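Local coordinates for protein histidine kinase (Methanosarcina mazei, PDB 3LI9) that probably senses extracellular signals through its double-Cache (PDC-type) extracellular domain, the piece described here, and probably transfers phosphate from ATP to a protein histidine through its kinase region, at residues Gly23-Ala26 and Asn27-Asp30; Arg55-Ala58 and Met59-Lys63; Asp219-Glu222 and Ile223-Ala227. All coordinates share one frame; numbering follows the deposited sequence.

Interaction 1: Gly23-Ala26 and Asn27-Asp30; sequences GNYA and NQFD
Asn24 and Gln28, one helical turn apart, are joined amide to amide by a hydrogen bond of 2.9 Å from Gln28 NE2 to Asn24 OD1. The bond is nearly straight at the hydrogen (170°), and OD1 lies in the amide plane of Gln28. On the acceptor side the geometry is less regular: NE2 stands above the carbonyl plane of Asn24, 67° out of it, and does not use a lone pair. Asn24 can take part because its CG is anti to the backbone N (chi1 -169°), which returns the amide toward the following turn although its CB points away from it.

The backbone supplies four i to i+4 bonds. Asn27 N reaches Gly23 O and Gln28 N reaches Asn24 O, while Phe29 N binds Tyr25 O at 3.0 Å and Asp30 N binds Ala26 O at 2.9 Å.

Two contacts involve rings. Gln28 runs beside Tyr25, pointing the same way, and its OE1 comes obliquely to within 3.9 Å of Tyr25 CD1. Phe29 presents a ring edge to the preceding turn: its CD2 is 3.2 Å from Tyr25 O, which lies near the ring plane, so this carbonyl meets both the amide N and the ring of Phe29. Beyond the helix the Phe29 ring packs on Val176 and Val179. Trimming Phe29 to an alanine would probably open a gap beside these valines and leave Tyr25 O without the ring edge beside it.

Tyr25 meets the ring of Phe263, Ala26 rests on Val256, and Asp30 OD1 is hydrogen-bonded to Thr258 OG1. Regular i to i+4 bonding with one face covered and the other carrying an Asn-Gln pair identifies an amphipathic stretch of the long N-terminal helix of a double-PDC sensor domain.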
loop_
_atom_site.group_PDB
_atom_site.type_symbol
_atom_site.label_atom_id
_atom_site.label_comp_id
_atom_site.label_asym_id
_atom_site.label_seq_id
_atom_site.Cartn_x
_atom_site.Cartn_y
_atom_site.Cartn_z
ATOM N N GLY A 23 -2.902 -17.768 -6.931
ATOM C CA GLY A 23 -3.469 -16.677 -7.833
ATOM C C GLY A 23 -4.800 -16.231 -7.259
ATOM O O GLY A 23 -5.093 -15.002 -7.210
ATOM N N ASN A 24 -5.568 -17.201 -6.791
ATOM C CA ASN A 24 -6.856 -16.893 -6.146
ATOM C C ASN A 24 -6.697 -15.939 -4.966
ATOM O O ASN A 24 -7.340 -14.858 -4.909
ATOM C CB ASN A 24 -7.513 -18.226 -5.761
ATOM C CG ASN A 24 -8.949 -18.086 -5.336
ATOM O OD1 ASN A 24 -9.472 -16.956 -5.230
ATOM N ND2 ASN A 24 -9.606 -19.223 -5.031
ATOM N N TYR A 25 -5.800 -16.266 -4.033
ATOM C CA TYR A 25 -5.608 -15.386 -2.893
ATOM C C TYR A 25 -4.991 -14.053 -3.334
ATOM O O TYR A 25 -5.374 -13.042 -2.785
ATOM C CB TYR A 25 -4.678 -16.000 -1.838
ATOM C CG TYR A 25 -5.364 -17.040 -0.943
ATOM C CD1 TYR A 25 -6.410 -16.647 -0.101
ATOM C CD2 TYR A 25 -4.923 -18.365 -0.945
ATOM C CE1 TYR A 25 -7.028 -17.552 0.718
ATOM C CE2 TYR A 25 -5.518 -19.284 -0.088
ATOM C CZ TYR A 25 -6.559 -18.875 0.716
ATOM O OH TYR A 25 -7.199 -19.776 1.577
ATOM N N ALA A 26 -4.069 -14.070 -4.315
ATOM C CA ALA A 26 -3.500 -12.775 -4.766
ATOM C C ALA A 26 -4.635 -11.868 -5.240
ATOM O O ALA A 26 -4.651 -10.667 -4.913
ATOM C CB ALA A 26 -2.532 -12.956 -5.951
ATOM N N ASN A 27 -5.563 -12.421 -6.043
ATOM C CA ASN A 27 -6.705 -11.605 -6.478
ATOM C C ASN A 27 -7.707 -11.252 -5.414
ATOM O O ASN A 27 -8.299 -10.170 -5.480
ATOM C CB ASN A 27 -7.356 -12.228 -7.741
ATOM C CG ASN A 27 -6.376 -12.198 -8.919
ATOM O OD1 ASN A 27 -5.959 -13.262 -9.463
ATOM N ND2 ASN A 27 -5.965 -11.033 -9.290
ATOM N N GLN A 28 -7.891 -12.106 -4.387
ATOM C CA GLN A 28 -8.668 -11.669 -3.228
ATOM C C GLN A 28 -8.090 -10.440 -2.556
ATOM O O GLN A 28 -8.844 -9.479 -2.205
ATOM C CB GLN A 28 -8.704 -12.856 -2.224
ATOM C CG GLN A 28 -9.647 -13.959 -2.782
ATOM C CD GLN A 28 -9.722 -15.142 -1.855
ATOM O OE1 GLN A 28 -9.853 -14.954 -0.640
ATOM N NE2 GLN A 28 -9.667 -16.361 -2.399
ATOM N N PHE A 29 -6.750 -10.422 -2.410
ATOM C CA PHE A 29 -6.142 -9.283 -1.750
ATOM C C PHE A 29 -6.191 -8.103 -2.669
ATOM O O PHE A 29 -6.328 -6.955 -2.207
ATOM C CB PHE A 29 -4.686 -9.587 -1.345
ATOM C CG PHE A 29 -4.594 -10.338 -0.042
ATOM C CD1 PHE A 29 -4.696 -9.661 1.196
ATOM C CD2 PHE A 29 -4.476 -11.699 -0.023
ATOM C CE1 PHE A 29 -4.623 -10.362 2.404
ATOM C CE2 PHE A 29 -4.361 -12.395 1.169
ATOM C CZ PHE A 29 -4.440 -11.750 2.384
ATOM N N ASP A 30 -6.107 -8.337 -3.975
ATOM C CA ASP A 30 -6.116 -7.222 -4.909
ATOM C C ASP A 30 -7.453 -6.460 -4.911
ATOM O O ASP A 30 -7.488 -5.256 -5.185
ATOM C CB ASP A 30 -5.908 -7.720 -6.327
ATOM C CG ASP A 30 -5.771 -6.551 -7.328
ATOM O OD1 ASP A 30 -4.933 -5.674 -7.095
ATOM O OD2 ASP A 30 -6.511 -6.495 -8.321
#

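Interaction 2: Arg55-Ala58 and Met59-Lys63; sequences REEA and MSIIK
Over the face of the Glu56 carboxylate lies the terminal methyl of Met59, a selenomethionine here: its CE is 4.1 Å from Glu56 CD and equally far from both carboxylate oxygens, which places it almost straight above the plane and not at an edge. The same methyl lies over the face of the Arg55 carbonyl, with CE 3.2 Å from Arg55 O. A bend at the last torsion of Met59 (chi3 -81°) folds CE back there. These are the opening turns of helix 55-67, which packs on the antiparallel sheet of the N-terminal PDC module.

A second flat group, the Arg55 guanidinium, is carried away from the next turn by an extended chain. Its NH2 makes salt bridges to Asp88 and Asp85, and its NH1 is hydrogen-bonded to Gly101 O and His97 NE2, so several polar partners fix its orientation. What Arg55 gives Met59 is its CB, 4.0 Å from Met59 CE.

Backbone bonds tie the turns together: Met59 N to Arg55 O at 2.9 Å, with Ser60, Ile61 and Ile62 repeating the pattern. On the sheet side Met59 touches Pro105 and Ile116, while Ile62 touches Val75 and Leu77. Toward the outer side, Glu57 sends OE1 to Tyr50 OH, and its CG meets Ile61 CD1 at 4.1 Å.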
loop_
_atom_site.group_PDB
_atom_site.type_symbol
_atom_site.label_atom_id
_atom_site.label_comp_id
_atom_site.label_asym_id
_atom_site.label_seq_id
_atom_site.Cartn_x
_atom_site.Cartn_y
_atom_site.Cartn_z
ATOM N N ARG A 55 -12.043 25.861 1.767
ATOM C CA ARG A 55 -11.146 24.905 2.481
ATOM C C ARG A 55 -11.873 24.144 3.530
ATOM O O ARG A 55 -11.593 22.904 3.700
ATOM C CB ARG A 55 -9.922 25.644 3.120
ATOM C CG ARG A 55 -9.010 26.160 2.029
ATOM C CD ARG A 55 -7.699 26.800 2.648
ATOM N NE ARG A 55 -6.879 27.412 1.564
ATOM C CZ ARG A 55 -5.545 27.418 1.538
ATOM N NH1 ARG A 55 -4.837 26.743 2.466
ATOM N NH2 ARG A 55 -4.888 28.054 0.548
ATOM N N GLU A 56 -12.832 24.772 4.223
ATOM C CA GLU A 56 -13.561 24.052 5.286
ATOM C C GLU A 56 -14.434 22.957 4.704
ATOM O O GLU A 56 -14.489 21.863 5.236
ATOM C CB GLU A 56 -14.518 24.988 6.085
ATOM C CG GLU A 56 -13.812 26.095 6.871
ATOM C CD GLU A 56 -13.078 25.566 8.115
ATOM O OE1 GLU A 56 -13.447 24.471 8.603
ATOM O OE2 GLU A 56 -12.135 26.267 8.596
ATOM N N GLU A 57 -15.011 23.218 3.532
ATOM C CA GLU A 57 -15.842 22.186 2.901
ATOM C C GLU A 57 -14.937 21.017 2.410
ATOM O O GLU A 57 -15.340 19.845 2.511
ATOM C CB GLU A 57 -16.610 22.782 1.709
ATOM C CG GLU A 57 -17.460 21.740 0.994
ATOM C CD GLU A 57 -18.503 22.385 0.084
ATOM O OE1 GLU A 57 -18.152 22.673 -1.040
ATOM O OE2 GLU A 57 -19.584 22.721 0.553
ATOM N N ALA A 58 -13.775 21.329 1.821
ATOM C CA ALA A 58 -12.905 20.265 1.364
ATOM C C ALA A 58 -12.401 19.419 2.571
ATOM O O ALA A 58 -12.290 18.179 2.461
ATOM C CB ALA A 58 -11.742 20.811 0.555
HETATM N N MSE A 59 -12.204 20.071 3.721
HETATM C CA MSE A 59 -11.808 19.343 4.941
HETATM C C MSE A 59 -13.011 18.439 5.356
HETATM O O MSE A 59 -12.785 17.306 5.806
HETATM C CB MSE A 59 -11.302 20.365 6.002
HETATM C CG MSE A 59 -9.942 20.820 5.547
HETATM SE SE MSE A 59 -9.247 22.067 6.965
HETATM C CE MSE A 59 -10.062 23.420 6.469
ATOM N N SER A 60 -14.246 18.962 5.225
ATOM C CA SER A 60 -15.406 18.159 5.593
ATOM C C SER A 60 -15.525 16.925 4.680
ATOM O O SER A 60 -15.980 15.825 5.128
ATOM C CB SER A 60 -16.663 18.976 5.440
ATOM O OG SER A 60 -16.675 19.847 6.561
ATOM N N ILE A 61 -15.229 17.116 3.404
ATOM C CA ILE A 61 -15.318 16.022 2.410
ATOM C C ILE A 61 -14.316 14.907 2.782
ATOM O O ILE A 61 -14.686 13.698 2.844
ATOM C CB ILE A 61 -15.056 16.552 0.987
ATOM C CG1 ILE A 61 -16.316 17.365 0.506
ATOM C CG2 ILE A 61 -14.693 15.346 0.013
ATOM C CD1 ILE A 61 -16.046 18.305 -0.738
ATOM N N ILE A 62 -13.056 15.262 3.062
ATOM C CA ILE A 62 -12.083 14.168 3.325
ATOM C C ILE A 62 -12.396 13.526 4.668
ATOM O O ILE A 62 -12.139 12.320 4.823
ATOM C CB ILE A 62 -10.608 14.606 3.290
ATOM C CG1 ILE A 62 -10.311 15.759 4.271
ATOM C CG2 ILE A 62 -10.309 15.090 1.864
ATOM C CD1 ILE A 62 -8.732 16.199 4.333
ATOM N N LYS A 63 -12.959 14.282 5.617
ATOM C CA LYS A 63 -13.365 13.692 6.916
ATOM C C LYS A 63 -14.495 12.705 6.741
ATOM O O LYS A 63 -14.476 11.616 7.364
ATOM C CB LYS A 63 -13.792 14.791 7.885
ATOM C CG LYS A 63 -14.081 14.259 9.302
ATOM C CD LYS A 63 -14.347 15.371 10.336
ATOM C CE LYS A 63 -13.147 16.265 10.459
ATOM N NZ LYS A 63 -13.525 17.486 11.242
#

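Interaction 3: Asp219-Glu222 and Ile223-Ala227; sequences DVEE and IKNAA
Val220 places CG1 anti to its backbone N (chi1 180°), while Ile223 turns CG1 to the side of its own backbone N; together these choices lay the two branched side chains against each other. Val220 CB is 4.1 Å from Ile223 CD1, and the two CG1 atoms of Val220 and Ile223 are also 4.1 Å apart, an ordinary van der Waals separation. Lys224 runs extended as far as CE, which comes 4.2 Å from Val220 N; the bend at chi4 (-61°) then turns NZ toward the carbonyl of Phe218.

Val220 occupies the N-cap position of helix 221-231, where its hydrocarbon side chain offers no acceptor for the first-turn amides. Its carbonyl starts the helical pattern instead. Lys224 N donates to Val220 O at 3.1 Å in an almost linear bond (175°), and Ile223 N adds a weak one to the same oxygen. Asn225 N to Glu221 O and Ala226 N to Glu222 O continue the series.

The ammonium group of Lys224 is hydrogen-bonded to Phe218 O, with a weak second bond to Ser216 O, and so fastens the incoming loop to the first helical turn. Asp219 OD1 is 4.7 Å from Lys224 NZ, too far for contact, though the opposite charges may still attract. On another side of the turn, Glu221 CG lies 3.9 Å from Asn225 ND2, the carboxylate and amide crossing without a bond.

Val220, Glu222 and Ile223 all touch Ile240, so the start of this helix rests on strand 236-241, an outermost strand of the four-stranded antiparallel sheet, while the loop residues Leu215 and Phe218 also pack against Ile223.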
loop_
_atom_site.group_PDB
_atom_site.type_symbol
_atom_site.label_atom_id
_atom_site.label_comp_id
_atom_site.label_asym_id
_atom_site.label_seq_id
_atom_site.Cartn_x
_atom_site.Cartn_y
_atom_site.Cartn_z
ATOM N N ASP A 219 19.976 -15.405 2.256
ATOM C CA ASP A 219 21.162 -15.899 1.540
ATOM C C ASP A 219 20.836 -17.194 0.899
ATOM O O ASP A 219 21.421 -18.202 1.252
ATOM C CB ASP A 219 22.289 -16.203 2.530
ATOM C CG ASP A 219 22.734 -15.002 3.257
ATOM O OD1 ASP A 219 22.937 -13.951 2.599
ATOM O OD2 ASP A 219 22.875 -15.116 4.490
ATOM N N VAL A 220 19.904 -17.183 -0.053
ATOM C CA VAL A 220 19.419 -18.395 -0.713
ATOM C C VAL A 220 19.094 -17.969 -2.140
ATOM O O VAL A 220 18.263 -17.078 -2.359
ATOM C CB VAL A 220 18.127 -18.975 -0.062
ATOM C CG1 VAL A 220 17.620 -20.254 -0.781
ATOM C CG2 VAL A 220 18.377 -19.243 1.443
ATOM N N GLU A 221 19.820 -18.557 -3.093
ATOM C CA GLU A 221 19.721 -18.187 -4.474
ATOM C C GLU A 221 18.247 -18.206 -4.952
ATOM O O GLU A 221 17.818 -17.246 -5.586
ATOM C CB GLU A 221 20.605 -19.148 -5.355
ATOM C CG GLU A 221 20.632 -18.873 -6.867
ATOM C CD GLU A 221 21.375 -17.582 -7.170
ATOM O OE1 GLU A 221 21.302 -16.692 -6.316
ATOM O OE2 GLU A 221 22.081 -17.454 -8.217
ATOM N N GLU A 222 17.520 -19.263 -4.685
ATOM C CA GLU A 222 16.168 -19.341 -5.187
ATOM C C GLU A 222 15.256 -18.216 -4.652
ATOM O O GLU A 222 14.341 -17.797 -5.345
ATOM C CB GLU A 222 15.572 -20.688 -4.831
ATOM C CG GLU A 222 16.240 -21.824 -5.622
ATOM C CD GLU A 222 17.622 -22.221 -5.024
ATOM O OE1 GLU A 222 18.079 -21.657 -3.981
ATOM O OE2 GLU A 222 18.245 -23.126 -5.616
ATOM N N ILE A 223 15.449 -17.815 -3.397
ATOM C CA ILE A 223 14.592 -16.753 -2.811
ATOM C C ILE A 223 14.928 -15.414 -3.384
ATOM O O ILE A 223 14.036 -14.614 -3.700
ATOM C CB ILE A 223 14.710 -16.739 -1.233
ATOM C CG1 ILE A 223 14.181 -18.020 -0.658
ATOM C CG2 ILE A 223 13.860 -15.643 -0.680
ATOM C CD1 ILE A 223 14.282 -18.110 0.891
ATOM N N LYS A 224 16.225 -15.141 -3.603
ATOM C CA LYS A 224 16.622 -13.975 -4.383
ATOM C C LYS A 224 16.015 -13.932 -5.824
ATOM O O LYS A 224 15.657 -12.843 -6.328
ATOM C CB LYS A 224 18.167 -13.900 -4.469
ATOM C CG LYS A 224 18.769 -13.447 -3.157
ATOM C CD LYS A 224 20.332 -13.368 -3.306
ATOM C CE LYS A 224 20.973 -13.625 -1.999
ATOM N NZ LYS A 224 20.482 -12.534 -1.109
ATOM N N ASN A 225 15.956 -15.074 -6.484
ATOM C CA ASN A 225 15.307 -15.200 -7.837
ATOM C C ASN A 225 13.787 -14.911 -7.794
ATOM O O ASN A 225 13.260 -14.161 -8.645
ATOM C CB ASN A 225 15.565 -16.544 -8.474
ATOM C CG ASN A 225 17.052 -16.718 -8.820
ATOM O OD1 ASN A 225 17.777 -15.715 -8.954
ATOM N ND2 ASN A 225 17.479 -17.937 -8.953
ATOM N N ALA A 226 13.158 -15.399 -6.734
ATOM C CA ALA A 226 11.705 -15.134 -6.538
ATOM C C ALA A 226 11.548 -13.639 -6.366
ATOM O O ALA A 226 10.637 -13.059 -6.928
ATOM C CB ALA A 226 11.113 -15.963 -5.328
ATOM N N ALA A 227 12.403 -13.026 -5.558
ATOM C CA ALA A 227 12.231 -11.646 -5.223
ATOM C C ALA A 227 12.405 -10.789 -6.482
ATOM O O ALA A 227 11.674 -9.824 -6.722
ATOM C CB ALA A 227 13.155 -11.220 -4.074
#

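Overall arrangement
All three interactions are local helical contacts that follow one another along the chain, and none touches another. Interaction 1, on long helix 13-48, lies between the other two in distance: its centre is about 22 Å from that of interaction 3 and about 34 Å from that of interaction 2. Interactions 2 and 3 stand on opposite sides of the chain's centre, about 47 Å apart between centres and about 34 Å between nearest atoms. The helix of interaction 2 packs on the seven-stranded sheet, whereas interactions 1 and 3 both adjoin strands of the four-stranded sheet. The set thus samples both PDC modules of the sensor domain.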